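Local coordinates for glutathione S-transferase family protein (Pseudomonas putida, PDB 3LXZ) that probably conjugates reduced glutathione to a wide range of hydrophobic electrophiles, of both foreign and endogenous origin, at residues P51-E56 with L67-Q72. Numbering follows the deposited sequence.
Sequences PVLETE and LDYIEQ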
loop_
_atom_site.group_PDB
_atom_site.type_symbol
_atom_site.label_atom_id
_atom_site.label_comp_id
_atom_site.label_asym_id
_atom_site.label_seq_id
_atom_site.Cartn_x
_atom_site.Cartn_y
_atom_site.Cartn_z
ATOM N N PRO A 51 12.438 3.300 -4.383
ATOM C CA PRO A 51 13.557 2.709 -5.120
ATOM C C PRO A 51 13.163 1.609 -6.085
ATOM O O PRO A 51 12.022 1.184 -6.086
ATOM C CB PRO A 51 14.394 2.087 -4.005
ATOM C CG PRO A 51 13.332 1.609 -3.029
ATOM C CD PRO A 51 12.287 2.677 -3.049
ATOM N N VAL A 52 14.142 1.103 -6.847
ATOM C CA VAL A 52 13.953 -0.080 -7.686
ATOM C C VAL A 52 15.107 -1.053 -7.406
ATOM O O VAL A 52 16.260 -0.621 -7.338
ATOM C CB VAL A 52 13.898 0.299 -9.176
ATOM C CG1 VAL A 52 13.510 -0.900 -10.048
ATOM C CG2 VAL A 52 12.886 1.382 -9.394
ATOM N N LEU A 53 14.799 -2.328 -7.211
ATOM C CA LEU A 53 15.829 -3.368 -7.051
ATOM C C LEU A 53 16.060 -4.049 -8.388
ATOM O O LEU A 53 15.109 -4.525 -9.004
ATOM C CB LEU A 53 15.396 -4.448 -6.066
ATOM C CG LEU A 53 16.497 -5.433 -5.633
ATOM C CD1 LEU A 53 17.539 -4.745 -4.705
ATOM C CD2 LEU A 53 15.892 -6.646 -4.951
ATOM N N GLU A 54 17.311 -4.114 -8.835
ATOM C CA GLU A 54 17.591 -4.855 -10.049
ATOM C C GLU A 54 18.128 -6.224 -9.700
ATOM O O GLU A 54 19.120 -6.348 -8.980
ATOM C CB GLU A 54 18.555 -4.098 -10.978
ATOM C CG GLU A 54 18.675 -4.798 -12.369
ATOM C CD GLU A 54 19.544 -4.033 -13.394
ATOM O OE1 GLU A 54 20.380 -3.218 -12.988
ATOM O OE2 GLU A 54 19.390 -4.269 -14.625
ATOM N N THR A 55 17.452 -7.261 -10.192
ATOM C CA THR A 55 17.842 -8.643 -9.911
ATOM C C THR A 55 18.217 -9.306 -11.248
ATOM O O THR A 55 17.973 -8.723 -12.317
ATOM C CB THR A 55 16.682 -9.440 -9.276
ATOM O OG1 THR A 55 15.725 -9.779 -10.296
ATOM C CG2 THR A 55 15.994 -8.625 -8.152
ATOM N N GLU A 56 18.800 -10.508 -11.188
ATOM C CA GLU A 56 18.978 -11.331 -12.383
ATOM C C GLU A 56 17.701 -11.542 -13.212
ATOM O O GLU A 56 17.776 -11.760 -14.430
ATOM C CB GLU A 56 19.629 -12.692 -12.042
ATOM C CG GLU A 56 18.909 -13.482 -10.949
ATOM C CD GLU A 56 19.336 -14.947 -10.859
ATOM O OE1 GLU A 56 19.452 -15.606 -11.919
ATOM O OE2 GLU A 56 19.519 -15.441 -9.728
ATOM N N LEU A 67 11.284 -5.382 -0.132
ATOM C CA LEU A 67 11.676 -5.941 1.167
ATOM C C LEU A 67 11.216 -7.404 1.317
ATOM O O LEU A 67 11.965 -8.261 1.833
ATOM C CB LEU A 67 11.141 -5.084 2.334
ATOM C CG LEU A 67 11.673 -3.669 2.471
ATOM C CD1 LEU A 67 10.919 -2.923 3.569
ATOM C CD2 LEU A 67 13.159 -3.800 2.816
ATOM N N ASP A 68 10.008 -7.710 0.830
ATOM C CA ASP A 68 9.491 -9.067 0.881
ATOM C C ASP A 68 10.303 -10.026 0.013
ATOM O O ASP A 68 10.587 -11.153 0.456
ATOM C CB ASP A 68 8.026 -9.117 0.443
ATOM C CG ASP A 68 7.047 -8.811 1.571
ATOM O OD1 ASP A 68 7.427 -8.790 2.778
ATOM O OD2 ASP A 68 5.864 -8.590 1.220
ATOM N N TYR A 69 10.661 -9.585 -1.196
ATOM C CA TYR A 69 11.545 -10.338 -2.085
ATOM C C TYR A 69 12.889 -10.584 -1.425
ATOM O O TYR A 69 13.366 -11.701 -1.453
ATOM C CB TYR A 69 11.753 -9.598 -3.402
ATOM C CG TYR A 69 12.638 -10.344 -4.374
ATOM C CD1 TYR A 69 12.153 -11.390 -5.144
ATOM C CD2 TYR A 69 13.970 -9.980 -4.529
ATOM C CE1 TYR A 69 12.989 -12.066 -6.059
ATOM C CE2 TYR A 69 14.810 -10.651 -5.426
ATOM C CZ TYR A 69 14.299 -11.689 -6.187
ATOM O OH TYR A 69 15.122 -12.335 -7.079
ATOM N N ILE A 70 13.469 -9.556 -0.803
ATOM C CA ILE A 70 14.751 -9.728 -0.113
ATOM C C ILE A 70 14.686 -10.778 1.004
ATOM O O ILE A 70 15.568 -11.652 1.091
ATOM C CB ILE A 70 15.326 -8.387 0.361
ATOM C CG1 ILE A 70 15.745 -7.536 -0.824
ATOM C CG2 ILE A 70 16.582 -8.580 1.234
ATOM C CD1 ILE A 70 16.078 -6.079 -0.435
ATOM N N GLU A 71 13.657 -10.710 1.856
ATOM C CA GLU A 71 13.468 -11.714 2.917
ATOM C C GLU A 71 13.459 -13.171 2.419
ATOM O O GLU A 71 14.115 -14.051 2.979
ATOM C CB GLU A 71 12.189 -11.449 3.716
ATOM C CG GLU A 71 12.318 -10.437 4.835
ATOM C CD GLU A 71 13.618 -10.579 5.650
ATOM O OE1 GLU A 71 14.485 -9.726 5.421
ATOM O OE2 GLU A 71 13.780 -11.536 6.471
ATOM N N GLN A 72 12.681 -13.378 1.357
ATOM C CA GLN A 72 12.431 -14.640 0.735
ATOM C C GLN A 72 13.673 -15.239 0.081
ATOM O O GLN A 72 13.888 -16.447 0.161
ATOM C CB GLN A 72 11.405 -14.382 -0.363
ATOM C CG GLN A 72 11.081 -15.558 -1.180
ATOM C CD GLN A 72 9.757 -16.057 -0.807
ATOM O OE1 GLN A 72 8.769 -15.848 -1.541
ATOM N NE2 GLN A 72 9.678 -16.664 0.393
#
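Leu-53 and Ile-70 bring their CA atoms within 9.5 Å of each other where strand 52-55 runs alongside the helical turns 67-72, the two segment axes approaching to 10.7 Å with their directions 36° apart. At that separation only side chains bridge the gap, and Tyr-69 reaches furthest across it. Its CG lies anti to the backbone N (chi1 -179°), which carries the ring out from the helix toward the strand. The Leu-53 side chain crosses that of Tyr-69 at about a right angle, and its CD2 methyl comes obliquely to the ring, 3.9 Å from Tyr-69 CD2. The same methyl also touches Ile-70, 4.2 Å from its CG1, resting against two neighbouring side chains of the helix. This is the thioredoxin-like N-terminal domain of a glutathione transferase: the strand is an inner member of the four-stranded mixed sheet, and helix 63-73, which includes these turns, packs on one face of it, beginning at the glutathione-binding Thr-63. Further along the strand, Thr-55 and Tyr-69 extend toward each other from opposite directions, and the threonine methyl CG2 makes the closest touch, 3.6 Å from Tyr-69 CE2, obliquely to the ring. The threonine's chi1 of 76° turns CG2 beside its own backbone N, while OG1 is engaged by the following turn, hydrogen-bonded to Gly-58 O and His-57 N. Phe-85 and Ala-88 of the second subunit pack on Thr-55 and Tyr-69 respectively, bringing this end of the contact to the dimer interface. Ile-70 instead leans on Val-17 and Leu-21 of helix 12-23.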